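Local coordinates for calcium homeostasis modulator protein 5 (Homo sapiens, PDB 7D60) that assembles into undecameric cone-shaped large-pore channels in the membrane, with gating and ion conductance probably regulated by membrane lipids, at residues L52-A57 with G122-C127; W74-G79 with R85-R90; A234-E239 with D252-P257. One frame throughout, in Å; residues are numbered along the deposited sequence.

Interaction 1 of 3, residues L52-A57 with G122-C127; sequences LVFLFA and GTFYEC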
ATOM      1  N   LEU A  52       5.371 -43.021  30.610  1.00 27.67           N
ATOM      2  CA  LEU A  52       6.299 -42.604  31.643  1.00 27.67           C
ATOM      3  C   LEU A  52       7.653 -42.202  31.074  1.00 27.67           C
ATOM      4  O   LEU A  52       8.482 -41.666  31.809  1.00 27.67           O
ATOM      5  CB  LEU A  52       6.450 -43.745  32.647  1.00 27.67           C
ATOM      6  CG  LEU A  52       6.946 -43.612  34.067  1.00 27.67           C
ATOM      7  CD1 LEU A  52       5.974 -42.746  34.798  1.00 27.67           C
ATOM      8  CD2 LEU A  52       6.965 -44.977  34.692  1.00 27.67           C
ATOM      9  N   VAL A  53       7.892 -42.458  29.792  1.00 26.81           N
ATOM     10  CA  VAL A  53       9.081 -41.981  29.093  1.00 26.81           C
ATOM     11  C   VAL A  53       8.846 -40.603  28.491  1.00 26.81           C
ATOM     12  O   VAL A  53       9.713 -39.735  28.557  1.00 26.81           O
ATOM     13  CB  VAL A  53       9.504 -43.027  28.033  1.00 26.81           C
ATOM     14  CG1 VAL A  53      10.330 -42.426  26.925  1.00 26.81           C
ATOM     15  CG2 VAL A  53      10.302 -44.127  28.685  1.00 26.81           C
ATOM     16  N   PHE A  54       7.651 -40.338  27.966  1.00 28.41           N
ATOM     17  CA  PHE A  54       7.321 -39.005  27.473  1.00 28.41           C
ATOM     18  C   PHE A  54       7.191 -37.972  28.584  1.00 28.41           C
ATOM     19  O   PHE A  54       7.144 -36.776  28.292  1.00 28.41           O
ATOM     20  CB  PHE A  54       6.021 -39.046  26.680  1.00 28.41           C
ATOM     21  CG  PHE A  54       6.206 -39.232  25.208  1.00 28.41           C
ATOM     22  CD1 PHE A  54       6.444 -40.487  24.679  1.00 28.41           C
ATOM     23  CD2 PHE A  54       6.112 -38.153  24.350  1.00 28.41           C
ATOM     24  CE1 PHE A  54       6.598 -40.657  23.330  1.00 28.41           C
ATOM     25  CE2 PHE A  54       6.265 -38.320  23.000  1.00 28.41           C
ATOM     26  CZ  PHE A  54       6.508 -39.572  22.489  1.00 28.41           C
ATOM     27  N   LEU A  55       7.119 -38.401  29.839  1.00 28.46           N
ATOM     28  CA  LEU A  55       7.053 -37.526  30.999  1.00 28.46           C
ATOM     29  C   LEU A  55       8.439 -37.166  31.520  1.00 28.46           C
ATOM     30  O   LEU A  55       8.726 -35.993  31.767  1.00 28.46           O
ATOM     31  CB  LEU A  55       6.236 -38.212  32.096  1.00 28.46           C
ATOM     32  CG  LEU A  55       5.392 -37.438  33.101  1.00 28.46           C
ATOM     33  CD1 LEU A  55       4.519 -36.424  32.419  1.00 28.46           C
ATOM     34  CD2 LEU A  55       4.549 -38.418  33.873  1.00 28.46           C
ATOM     35  N   PHE A  56       9.316 -38.157  31.671  1.00 27.47           N
ATOM     36  CA  PHE A  56      10.573 -37.979  32.379  1.00 27.47           C
ATOM     37  C   PHE A  56      11.797 -37.848  31.482  1.00 27.47           C
ATOM     38  O   PHE A  56      12.821 -37.346  31.945  1.00 27.47           O
ATOM     39  CB  PHE A  56      10.799 -39.144  33.343  1.00 27.47           C
ATOM     40  CG  PHE A  56       9.904 -39.110  34.537  1.00 27.47           C
ATOM     41  CD1 PHE A  56       9.925 -38.032  35.398  1.00 27.47           C
ATOM     42  CD2 PHE A  56       9.042 -40.155  34.803  1.00 27.47           C
ATOM     43  CE1 PHE A  56       9.100 -37.995  36.501  1.00 27.47           C
ATOM     44  CE2 PHE A  56       8.215 -40.121  35.905  1.00 27.47           C
ATOM     45  CZ  PHE A  56       8.246 -39.042  36.751  1.00 27.47           C
ATOM     46  N   ALA A  57      11.740 -38.292  30.239  1.00 26.77           N
ATOM     47  CA  ALA A  57      12.911 -38.149  29.381  1.00 26.77           C
ATOM     48  C   ALA A  57      13.123 -36.731  28.845  1.00 26.77           C
ATOM     49  O   ALA A  57      14.283 -36.330  28.717  1.00 26.77           O
ATOM     50  CB  ALA A  57      12.879 -39.155  28.227  1.00 26.77           C
ATOM     51  N   GLY A 122      -3.496 -33.632  30.648  1.00 39.77           N
ATOM     52  CA  GLY A 122      -3.397 -34.970  31.197  1.00 39.77           C
ATOM     53  C   GLY A 122      -3.400 -36.143  30.240  1.00 39.77           C
ATOM     54  O   GLY A 122      -4.086 -37.135  30.494  1.00 39.77           O
ATOM     55  N   THR A 123      -2.620 -36.075  29.164  1.00 40.10           N
ATOM     56  CA  THR A 123      -2.568 -37.180  28.218  1.00 40.10           C
ATOM     57  C   THR A 123      -1.473 -38.185  28.535  1.00 40.10           C
ATOM     58  O   THR A 123      -1.645 -39.373  28.255  1.00 40.10           O
ATOM     59  CB  THR A 123      -2.368 -36.658  26.798  1.00 40.10           C
ATOM     60  OG1 THR A 123      -1.096 -36.016  26.700  1.00 40.10           O
ATOM     61  CG2 THR A 123      -3.440 -35.656  26.454  1.00 40.10           C
ATOM     62  N   PHE A 124      -0.355 -37.750  29.119  1.00 35.97           N
ATOM     63  CA  PHE A 124       0.716 -38.689  29.428  1.00 35.97           C
ATOM     64  C   PHE A 124       0.400 -39.519  30.661  1.00 35.97           C
ATOM     65  O   PHE A 124       0.839 -40.666  30.758  1.00 35.97           O
ATOM     66  CB  PHE A 124       2.048 -37.963  29.642  1.00 35.97           C
ATOM     67  CG  PHE A 124       2.500 -37.126  28.476  1.00 35.97           C
ATOM     68  CD1 PHE A 124       3.257 -35.993  28.692  1.00 35.97           C
ATOM     69  CD2 PHE A 124       2.192 -37.470  27.178  1.00 35.97           C
ATOM     70  CE1 PHE A 124       3.682 -35.214  27.641  1.00 35.97           C
ATOM     71  CE2 PHE A 124       2.612 -36.687  26.124  1.00 35.97           C
ATOM     72  CZ  PHE A 124       3.359 -35.562  26.358  1.00 35.97           C
ATOM     73  N   TYR A 125      -0.349 -38.961  31.609  1.00 37.35           N
ATOM     74  CA  TYR A 125      -0.714 -39.701  32.811  1.00 37.35           C
ATOM     75  C   TYR A 125      -1.850 -40.672  32.544  1.00 37.35           C
ATOM     76  O   TYR A 125      -1.918 -41.724  33.184  1.00 37.35           O
ATOM     77  CB  TYR A 125      -1.097 -38.720  33.921  1.00 37.35           C
ATOM     78  CG  TYR A 125      -1.545 -39.325  35.239  1.00 37.35           C
ATOM     79  CD1 TYR A 125      -0.627 -39.622  36.231  1.00 37.35           C
ATOM     80  CD2 TYR A 125      -2.893 -39.558  35.507  1.00 37.35           C
ATOM     81  CE1 TYR A 125      -1.030 -40.159  37.432  1.00 37.35           C
ATOM     82  CE2 TYR A 125      -3.300 -40.091  36.699  1.00 37.35           C
ATOM     83  CZ  TYR A 125      -2.366 -40.388  37.658  1.00 37.35           C
ATOM     84  OH  TYR A 125      -2.775 -40.918  38.853  1.00 37.35           O
ATOM     85  N   GLU A 126      -2.749 -40.327  31.624  1.00 44.40           N
ATOM     86  CA  GLU A 126      -3.872 -41.195  31.298  1.00 44.40           C
ATOM     87  C   GLU A 126      -3.402 -42.475  30.615  1.00 44.40           C
ATOM     88  O   GLU A 126      -3.931 -43.559  30.883  1.00 44.40           O
ATOM     89  CB  GLU A 126      -4.858 -40.419  30.427  1.00 44.40           C
ATOM     90  CG  GLU A 126      -5.845 -41.242  29.640  1.00 44.40           C
ATOM     91  CD  GLU A 126      -6.676 -40.390  28.704  1.00 44.40           C
ATOM     92  OE1 GLU A 126      -6.811 -39.179  28.970  1.00 44.40           O
ATOM     93  OE2 GLU A 126      -7.191 -40.926  27.704  1.00 44.40           O
ATOM     94  N   CYS A 127      -2.384 -42.370  29.758  1.00 42.40           N
ATOM     95  CA  CYS A 127      -1.796 -43.549  29.131  1.00 42.40           C
ATOM     96  C   CYS A 127      -1.034 -44.398  30.143  1.00 42.40           C
ATOM     97  O   CYS A 127      -1.090 -45.628  30.090  1.00 42.40           O
ATOM     98  CB  CYS A 127      -0.884 -43.115  27.982  1.00 42.40           C
ATOM     99  SG  CYS A 127      -0.324 -44.406  26.837  1.00 42.40           S
TER

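Interaction 2 of 3, residues W74-G79 with R85-R90; sequences WRLFTG and RKIFPR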
ATOM      1  N   TRP A  74      31.640 -23.994  34.913  1.00 36.23           N
ATOM      2  CA  TRP A  74      32.924 -24.130  34.245  1.00 36.23           C
ATOM      3  C   TRP A  74      34.027 -23.350  34.933  1.00 36.23           C
ATOM      4  O   TRP A  74      35.191 -23.743  34.847  1.00 36.23           O
ATOM      5  CB  TRP A  74      32.813 -23.686  32.788  1.00 36.23           C
ATOM      6  CG  TRP A  74      31.828 -24.475  31.998  1.00 36.23           C
ATOM      7  CD1 TRP A  74      30.702 -24.003  31.404  1.00 36.23           C
ATOM      8  CD2 TRP A  74      31.873 -25.879  31.710  1.00 36.23           C
ATOM      9  NE1 TRP A  74      30.041 -25.017  30.766  1.00 36.23           N
ATOM     10  CE2 TRP A  74      30.741 -26.179  30.939  1.00 36.23           C
ATOM     11  CE3 TRP A  74      32.762 -26.908  32.028  1.00 36.23           C
ATOM     12  CZ2 TRP A  74      30.471 -27.463  30.483  1.00 36.23           C
ATOM     13  CZ3 TRP A  74      32.493 -28.175  31.578  1.00 36.23           C
ATOM     14  CH2 TRP A  74      31.358 -28.445  30.813  1.00 36.23           C
ATOM     15  N   ARG A  75      33.690 -22.254  35.617  1.00 35.31           N
ATOM     16  CA  ARG A  75      34.673 -21.557  36.434  1.00 35.31           C
ATOM     17  C   ARG A  75      35.114 -22.378  37.629  1.00 35.31           C
ATOM     18  O   ARG A  75      36.245 -22.220  38.088  1.00 35.31           O
ATOM     19  CB  ARG A  75      34.120 -20.226  36.926  1.00 35.31           C
ATOM     20  CG  ARG A  75      33.890 -19.234  35.834  1.00 35.31           C
ATOM     21  CD  ARG A  75      33.484 -17.892  36.373  1.00 35.31           C
ATOM     22  NE  ARG A  75      32.125 -17.879  36.888  1.00 35.31           N
ATOM     23  CZ  ARG A  75      31.609 -16.871  37.580  1.00 35.31           C
ATOM     24  NH1 ARG A  75      32.356 -15.812  37.848  1.00 35.31           N
ATOM     25  NH2 ARG A  75      30.359 -16.922  38.013  1.00 35.31           N
ATOM     26  N   LEU A  76      34.256 -23.249  38.136  1.00 37.48           N
ATOM     27  CA  LEU A  76      34.579 -24.053  39.301  1.00 37.48           C
ATOM     28  C   LEU A  76      35.467 -25.242  38.974  1.00 37.48           C
ATOM     29  O   LEU A  76      36.339 -25.589  39.777  1.00 37.48           O
ATOM     30  CB  LEU A  76      33.290 -24.542  39.961  1.00 37.48           C
ATOM     31  CG  LEU A  76      33.391 -25.273  41.296  1.00 37.48           C
ATOM     32  CD1 LEU A  76      33.807 -24.318  42.383  1.00 37.48           C
ATOM     33  CD2 LEU A  76      32.072 -25.917  41.633  1.00 37.48           C
ATOM     34  N   PHE A  77      35.292 -25.862  37.807  1.00 36.96           N
ATOM     35  CA  PHE A  77      35.902 -27.153  37.541  1.00 36.96           C
ATOM     36  C   PHE A  77      37.087 -27.126  36.587  1.00 36.96           C
ATOM     37  O   PHE A  77      37.815 -28.116  36.528  1.00 36.96           O
ATOM     38  CB  PHE A  77      34.855 -28.126  36.983  1.00 36.96           C
ATOM     39  CG  PHE A  77      33.947 -28.694  38.028  1.00 36.96           C
ATOM     40  CD1 PHE A  77      34.461 -29.406  39.096  1.00 36.96           C
ATOM     41  CD2 PHE A  77      32.578 -28.508  37.947  1.00 36.96           C
ATOM     42  CE1 PHE A  77      33.627 -29.925  40.063  1.00 36.96           C
ATOM     43  CE2 PHE A  77      31.742 -29.025  38.910  1.00 36.96           C
ATOM     44  CZ  PHE A  77      32.267 -29.734  39.968  1.00 36.96           C
ATOM     45  N   THR A  78      37.300 -26.040  35.845  1.00 34.44           N
ATOM     46  CA  THR A  78      38.362 -26.000  34.845  1.00 34.44           C
ATOM     47  C   THR A  78      39.728 -25.981  35.516  1.00 34.44           C
ATOM     48  O   THR A  78      40.030 -25.076  36.298  1.00 34.44           O
ATOM     49  CB  THR A  78      38.203 -24.781  33.948  1.00 34.44           C
ATOM     50  OG1 THR A  78      36.900 -24.786  33.365  1.00 34.44           O
ATOM     51  CG2 THR A  78      39.225 -24.801  32.849  1.00 34.44           C
ATOM     52  N   GLY A  79      40.545 -26.983  35.223  1.00 40.24           N
ATOM     53  CA  GLY A  79      41.844 -27.087  35.849  1.00 40.24           C
ATOM     54  C   GLY A  79      41.814 -27.646  37.246  1.00 40.24           C
ATOM     55  O   GLY A  79      42.673 -27.303  38.058  1.00 40.24           O
ATOM     56  N   ARG A  85      43.163 -28.623  46.002  1.00 70.47           N
ATOM     57  CA  ARG A  85      43.017 -27.866  47.237  1.00 70.47           C
ATOM     58  C   ARG A  85      42.643 -26.408  47.009  1.00 70.47           C
ATOM     59  O   ARG A  85      42.378 -25.700  47.985  1.00 70.47           O
ATOM     60  CB  ARG A  85      44.307 -27.947  48.051  1.00 70.47           C
ATOM     61  CG  ARG A  85      44.737 -29.366  48.368  1.00 70.47           C
ATOM     62  CD  ARG A  85      43.701 -30.079  49.230  1.00 70.47           C
ATOM     63  NE  ARG A  85      42.978 -31.113  48.495  1.00 70.47           N
ATOM     64  CZ  ARG A  85      42.086 -31.933  49.041  1.00 70.47           C
ATOM     65  NH1 ARG A  85      41.806 -31.844  50.334  1.00 70.47           N
ATOM     66  NH2 ARG A  85      41.473 -32.845  48.296  1.00 70.47           N
ATOM     67  N   LYS A  86      42.625 -25.934  45.765  1.00 63.03           N
ATOM     68  CA  LYS A  86      42.105 -24.602  45.489  1.00 63.03           C
ATOM     69  C   LYS A  86      40.593 -24.589  45.328  1.00 63.03           C
ATOM     70  O   LYS A  86      40.010 -23.512  45.173  1.00 63.03           O
ATOM     71  CB  LYS A  86      42.767 -24.021  44.239  1.00 63.03           C
ATOM     72  CG  LYS A  86      42.252 -24.590  42.937  1.00 63.03           C
ATOM     73  CD  LYS A  86      43.119 -24.146  41.774  1.00 63.03           C
ATOM     74  CE  LYS A  86      43.118 -25.181  40.667  1.00 63.03           C
ATOM     75  NZ  LYS A  86      43.934 -24.740  39.509  1.00 63.03           N
ATOM     76  N   ILE A  87      39.953 -25.756  45.359  1.00 67.04           N
ATOM     77  CA  ILE A  87      38.502 -25.864  45.276  1.00 67.04           C
ATOM     78  C   ILE A  87      38.011 -26.372  46.627  1.00 67.04           C
ATOM     79  O   ILE A  87      36.866 -26.128  47.021  1.00 67.04           O
ATOM     80  CB  ILE A  87      38.091 -26.783  44.111  1.00 67.04           C
ATOM     81  CG1 ILE A  87      38.793 -26.331  42.834  1.00 67.04           C
ATOM     82  CG2 ILE A  87      36.612 -26.703  43.837  1.00 67.04           C
ATOM     83  CD1 ILE A  87      38.596 -27.254  41.677  1.00 67.04           C
ATOM     84  N   PHE A  88      38.894 -27.042  47.364  1.00 71.41           N
ATOM     85  CA  PHE A  88      38.655 -27.444  48.746  1.00 71.41           C
ATOM     86  C   PHE A  88      39.604 -26.698  49.675  1.00 71.41           C
ATOM     87  O   PHE A  88      40.596 -27.283  50.126  1.00 71.41           O
ATOM     88  CB  PHE A  88      38.868 -28.947  48.930  1.00 71.41           C
ATOM     89  CG  PHE A  88      37.982 -29.798  48.082  1.00 71.41           C
ATOM     90  CD1 PHE A  88      36.700 -30.104  48.493  1.00 71.41           C
ATOM     91  CD2 PHE A  88      38.439 -30.306  46.877  1.00 71.41           C
ATOM     92  CE1 PHE A  88      35.886 -30.898  47.716  1.00 71.41           C
ATOM     93  CE2 PHE A  88      37.627 -31.099  46.090  1.00 71.41           C
ATOM     94  CZ  PHE A  88      36.348 -31.393  46.511  1.00 71.41           C
ATOM     95  N   PRO A  89      39.353 -25.429  49.990  1.00 75.18           N
ATOM     96  CA  PRO A  89      40.301 -24.672  50.813  1.00 75.18           C
ATOM     97  C   PRO A  89      40.221 -25.091  52.276  1.00 75.18           C
ATOM     98  O   PRO A  89      39.336 -25.836  52.696  1.00 75.18           O
ATOM     99  CB  PRO A  89      39.864 -23.218  50.619  1.00 75.18           C
ATOM    100  CG  PRO A  89      38.437 -23.289  50.251  1.00 75.18           C
ATOM    101  CD  PRO A  89      38.148 -24.645  49.672  1.00 75.18           C
ATOM    102  N   ARG A  90      41.184 -24.594  53.053  1.00 79.75           N
ATOM    103  CA  ARG A  90      41.352 -25.083  54.418  1.00 79.75           C
ATOM    104  C   ARG A  90      40.415 -24.390  55.397  1.00 79.75           C
ATOM    105  O   ARG A  90      39.884 -25.033  56.309  1.00 79.75           O
ATOM    106  CB  ARG A  90      42.805 -24.913  54.860  1.00 79.75           C
ATOM    107  CG  ARG A  90      43.792 -25.758  54.072  1.00 79.75           C
ATOM    108  CD  ARG A  90      43.971 -27.144  54.685  1.00 79.75           C
ATOM    109  NE  ARG A  90      42.898 -28.065  54.313  1.00 79.75           N
ATOM    110  CZ  ARG A  90      42.857 -28.748  53.174  1.00 79.75           C
ATOM    111  NH1 ARG A  90      43.835 -28.628  52.289  1.00 79.75           N
ATOM    112  NH2 ARG A  90      41.837 -29.558  52.924  1.00 79.75           N
TER

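Interaction 3 of 3, residues A234-E239 with D252-P257; sequences ANKLSE and DPFPMP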
ATOM      1  N   ALA A 234      46.104  -9.092  23.565  1.00 32.17           N
ATOM      2  CA  ALA A 234      46.250 -10.126  22.551  1.00 32.17           C
ATOM      3  C   ALA A 234      46.459  -9.532  21.169  1.00 32.17           C
ATOM      4  O   ALA A 234      46.983 -10.213  20.285  1.00 32.17           O
ATOM      5  CB  ALA A 234      45.036 -11.048  22.553  1.00 32.17           C
ATOM      6  N   ASN A 235      46.059  -8.279  20.962  1.00 34.80           N
ATOM      7  CA  ASN A 235      46.436  -7.574  19.744  1.00 34.80           C
ATOM      8  C   ASN A 235      47.904  -7.190  19.745  1.00 34.80           C
ATOM      9  O   ASN A 235      48.543  -7.208  18.693  1.00 34.80           O
ATOM     10  CB  ASN A 235      45.589  -6.319  19.568  1.00 34.80           C
ATOM     11  CG  ASN A 235      44.416  -6.537  18.658  1.00 34.80           C
ATOM     12  OD1 ASN A 235      44.521  -7.226  17.650  1.00 34.80           O
ATOM     13  ND2 ASN A 235      43.286  -5.935  18.996  1.00 34.80           N
ATOM     14  N   LYS A 236      48.450  -6.836  20.902  1.00 34.13           N
ATOM     15  CA  LYS A 236      49.850  -6.463  20.983  1.00 34.13           C
ATOM     16  C   LYS A 236      50.776  -7.664  20.931  1.00 34.13           C
ATOM     17  O   LYS A 236      51.932  -7.515  20.529  1.00 34.13           O
ATOM     18  CB  LYS A 236      50.112  -5.677  22.264  1.00 34.13           C
ATOM     19  CG  LYS A 236      49.654  -4.238  22.209  1.00 34.13           C
ATOM     20  CD  LYS A 236      49.425  -3.681  23.597  1.00 34.13           C
ATOM     21  CE  LYS A 236      50.681  -3.766  24.440  1.00 34.13           C
ATOM     22  NZ  LYS A 236      50.387  -3.590  25.886  1.00 34.13           N
ATOM     23  N   LEU A 237      50.306  -8.838  21.329  1.00 32.95           N
ATOM     24  CA  LEU A 237      51.124 -10.040  21.277  1.00 32.95           C
ATOM     25  C   LEU A 237      51.131 -10.666  19.890  1.00 32.95           C
ATOM     26  O   LEU A 237      52.156 -11.195  19.459  1.00 32.95           O
ATOM     27  CB  LEU A 237      50.630 -11.054  22.309  1.00 32.95           C
ATOM     28  CG  LEU A 237      51.423 -12.347  22.474  1.00 32.95           C
ATOM     29  CD1 LEU A 237      52.874 -12.042  22.756  1.00 32.95           C
ATOM     30  CD2 LEU A 237      50.833 -13.193  23.572  1.00 32.95           C
ATOM     31  N   SER A 238      50.011 -10.607  19.174  1.00 34.35           N
ATOM     32  CA  SER A 238      49.975 -11.173  17.833  1.00 34.35           C
ATOM     33  C   SER A 238      50.675 -10.279  16.820  1.00 34.35           C
ATOM     34  O   SER A 238      51.181 -10.778  15.814  1.00 34.35           O
ATOM     35  CB  SER A 238      48.532 -11.429  17.409  1.00 34.35           C
ATOM     36  OG  SER A 238      47.922 -10.247  16.946  1.00 34.35           O
ATOM     37  N   GLU A 239      50.719  -8.968  17.062  1.00 37.47           N
ATOM     38  CA  GLU A 239      51.500  -8.081  16.206  1.00 37.47           C
ATOM     39  C   GLU A 239      52.992  -8.296  16.402  1.00 37.47           C
ATOM     40  O   GLU A 239      53.772  -8.150  15.457  1.00 37.47           O
ATOM     41  CB  GLU A 239      51.151  -6.626  16.496  1.00 37.47           C
ATOM     42  CG  GLU A 239      50.017  -6.077  15.675  1.00 37.47           C
ATOM     43  CD  GLU A 239      49.380  -4.861  16.312  1.00 37.47           C
ATOM     44  OE1 GLU A 239      50.040  -4.215  17.151  1.00 37.47           O
ATOM     45  OE2 GLU A 239      48.217  -4.554  15.977  1.00 37.47           O
ATOM     46  N   ASP A 252      61.531  -8.215  21.224  1.00 55.29           N
ATOM     47  CA  ASP A 252      61.604  -7.566  22.520  1.00 55.29           C
ATOM     48  C   ASP A 252      60.723  -8.318  23.518  1.00 55.29           C
ATOM     49  O   ASP A 252      59.682  -8.861  23.142  1.00 55.29           O
ATOM     50  CB  ASP A 252      61.157  -6.112  22.404  1.00 55.29           C
ATOM     51  CG  ASP A 252      62.232  -5.220  21.814  1.00 55.29           C
ATOM     52  OD1 ASP A 252      63.425  -5.470  22.087  1.00 55.29           O
ATOM     53  OD2 ASP A 252      61.889  -4.274  21.077  1.00 55.29           O
ATOM     54  N   PRO A 253      61.127  -8.382  24.789  1.00 51.72           N
ATOM     55  CA  PRO A 253      60.379  -9.194  25.759  1.00 51.72           C
ATOM     56  C   PRO A 253      59.010  -8.617  26.083  1.00 51.72           C
ATOM     57  O   PRO A 253      58.811  -7.401  26.138  1.00 51.72           O
ATOM     58  CB  PRO A 253      61.284  -9.194  26.997  1.00 51.72           C
ATOM     59  CG  PRO A 253      62.149  -8.001  26.838  1.00 51.72           C
ATOM     60  CD  PRO A 253      62.370  -7.849  25.370  1.00 51.72           C
ATOM     61  N   PHE A 254      58.060  -9.521  26.285  1.00 42.39           N
ATOM     62  CA  PHE A 254      56.655  -9.182  26.509  1.00 42.39           C
ATOM     63  C   PHE A 254      56.273  -9.588  27.921  1.00 42.39           C
ATOM     64  O   PHE A 254      56.157 -10.796  28.200  1.00 42.39           O
ATOM     65  CB  PHE A 254      55.770  -9.894  25.487  1.00 42.39           C
ATOM     66  CG  PHE A 254      54.432  -9.258  25.286  1.00 42.39           C
ATOM     67  CD1 PHE A 254      54.297  -8.136  24.491  1.00 42.39           C
ATOM     68  CD2 PHE A 254      53.303  -9.798  25.872  1.00 42.39           C
ATOM     69  CE1 PHE A 254      53.063  -7.555  24.295  1.00 42.39           C
ATOM     70  CE2 PHE A 254      52.066  -9.220  25.681  1.00 42.39           C
ATOM     71  CZ  PHE A 254      51.947  -8.098  24.894  1.00 42.39           C
ATOM     72  N   PRO A 255      56.077  -8.648  28.845  1.00 44.25           N
ATOM     73  CA  PRO A 255      55.802  -9.025  30.239  1.00 44.25           C
ATOM     74  C   PRO A 255      54.363  -9.488  30.432  1.00 44.25           C
ATOM     75  O   PRO A 255      53.411  -8.780  30.096  1.00 44.25           O
ATOM     76  CB  PRO A 255      56.087  -7.737  31.019  1.00 44.25           C
ATOM     77  CG  PRO A 255      55.924  -6.644  30.030  1.00 44.25           C
ATOM     78  CD  PRO A 255      56.238  -7.195  28.675  1.00 44.25           C
ATOM     79  N   MET A 256      54.216 -10.683  30.982  1.00 42.04           N
ATOM     80  CA  MET A 256      52.945 -11.321  31.275  1.00 42.04           C
ATOM     81  C   MET A 256      52.972 -11.785  32.721  1.00 42.04           C
ATOM     82  O   MET A 256      54.051 -11.963  33.294  1.00 42.04           O
ATOM     83  CB  MET A 256      52.701 -12.519  30.345  1.00 42.04           C
ATOM     84  CG  MET A 256      52.518 -12.162  28.886  1.00 42.04           C
ATOM     85  SD  MET A 256      51.073 -11.133  28.609  1.00 42.04           S
ATOM     86  CE  MET A 256      49.782 -12.354  28.728  1.00 42.04           C
ATOM     87  N   PRO A 257      51.807 -11.961  33.352  1.00 35.74           N
ATOM     88  CA  PRO A 257      51.788 -12.543  34.699  1.00 35.74           C
ATOM     89  C   PRO A 257      52.258 -13.988  34.693  1.00 35.74           C
ATOM     90  O   PRO A 257      52.080 -14.718  33.720  1.00 35.74           O
ATOM     91  CB  PRO A 257      50.318 -12.434  35.120  1.00 35.74           C
ATOM     92  CG  PRO A 257      49.569 -12.065  33.910  1.00 35.74           C
ATOM     93  CD  PRO A 257      50.506 -11.373  32.999  1.00 35.74           C
TER

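Interaction 1 of 3, residues L52-A57 with G122-C127
The ring of F124 takes F54 over one face and L55 at its edge. The CB of F54 sits 4.2 Å from the centroid of the F124 ring, only 11° off the ring normal, a CH-pi contact placed over the middle of the ring. L55 comes at the rim, its CD1 near the plane of that ring and 4.0 Å from F124 CD1. The rings of F54 and F124 meet obliquely, centroids 5.8 Å apart and planes at 43°. F124 reaches this position with CG anti to its carbonyl carbon (chi1 -58°), which carries the ring across toward helix 47-68. There F124 CE1 also approaches the backbone, lying 3.9 Å from F54 O.

The contact joins two transmembrane helices of the channel subunit, S2 through residues 52-57 and S3 through residues 122-127. The backbones come nearest at L55 CA and F124 CA, 6.6 Å apart. F39 adds to the aromatic cluster, packing edge-to-face against both F54 and F124, while W184 of a neighbouring subunit makes an edge-to-face contact with F54. Three residues on from F124, C127 is joined to C41 by a disulfide.

No hydrogen bond crosses between the two segments, and all three touching residues are buried. Cohesion of residues 52-57 with 122-127 therefore rests on dispersion and on C-H groups set against an aromatic face, although L55 O takes a hydrogen bond from NE1 of W114, on an earlier part of S3. Because F54 serves both S3 and the adjoining subunit, the same apolar chemistry continues from the interior of one protomer into the interface of the undecamer.

Interaction 2 of 3, residues W74-G79 with R85-R90
With CG anti to the backbone N (chi1 -173°), L76 sends CD1 toward I87, whose own CG2 likewise lies anti to its backbone N while CG1 is anti to the carbonyl carbon (chi1 -51°). The two branched side chains meet obliquely through CD1 of L76 and CG2 of I87, 4.0 Å apart. The other arm of I87, fully extended at chi2, brings CD1 to 3.4 Å from L76 O, so one isoleucine straddles both the side chain and the carbonyl of L76.

A second point of contact is polar. K86 has CG between its backbone N and carbonyl carbon, and the chain beyond is extended, which carries K86 NZ to G79 O at 3.2 Å in a weak hydrogen bond. Its stronger attachments lie outside the pair: NZ bonds to S208 OG of a neighbouring subunit and forms a salt bridge with E263. G79 has a positive phi of 79°, a conformation in which a side chain would be jammed against the preceding carbonyl oxygen.

The contact joins the end of helix 71-77 to the chain that comes back after it, ahead of helix 95-106, in a region inferred to be cytoplasmic. F96 of that later helix packs against both L76 and I87. On helix 71-77 itself, W74 belongs to a pocket for the bound short-chain phosphatidic acid, and its NE1 is held by F68 O.

The apolar and the polar halves of the contact differ in reach. The leucine-isoleucine contact supplies packing between the helix end and the returning chain, whereas the lysine ammonium, shared among a carbonyl, a carboxylate and a serine of the next protomer, is consistent with a loop bound into the subunit interface.

Interaction 3 of 3, residues A234-E239 with D252-P257
Residues 234-239 lie on the long helix 209-246, and segment 252-257 runs back beside it, L237 CA and F254 CA being nearest at 7.7 Å. The chain thus doubles back antiparallel to the C-terminal part of the helix, as an extended, proline-rich segment laid along it and fastened chiefly by one aromatic residue. F254, with CG anti to its backbone N (chi1 -158°), sends its ring toward the helix. L237 meets that ring over one face: its CD1 lies 4.1 Å from the ring centroid and 20° off the normal, a CH-pi contact offset toward the rim. K236 adds its aliphatic base, CB standing 4.0 Å from F254 CZ, while its ammonium makes a cation-pi contact with Y233. An alanine at F254 would remove the ring and is likely to leave L237 CD1 without its aromatic partner, freeing the returning chain to shift from the helix. R240 provides a polar tie nearby, bonded to D252 O, and neighbouring subunits pack against the returning segment, M256 on F214 of one and P257 on F246 of another. The backbone takes part as well: F254 CE1 lies 3.9 Å from K236 O.

The chain leaves the membrane after 52-57, makes interaction 2, returns to complete interaction 1 at 122-127, and reaches interaction 3 last. Helix 47-68, which carries one side of interaction 1, leads directly to helix 71-77 of interaction 2, yet their centres are 40 Å apart, on opposite sides of the chain's centre. Interactions 2 and 3 share the other side, with centres 28 Å apart, while the centres of interactions 1 and 3 are separated by 58 Å. None touches another. All three border a neighbouring subunit, so each contact lies where folding within the protomer adjoins the undecamer's subunit interface, one in the membrane helices and two on the inferred cytoplasmic side.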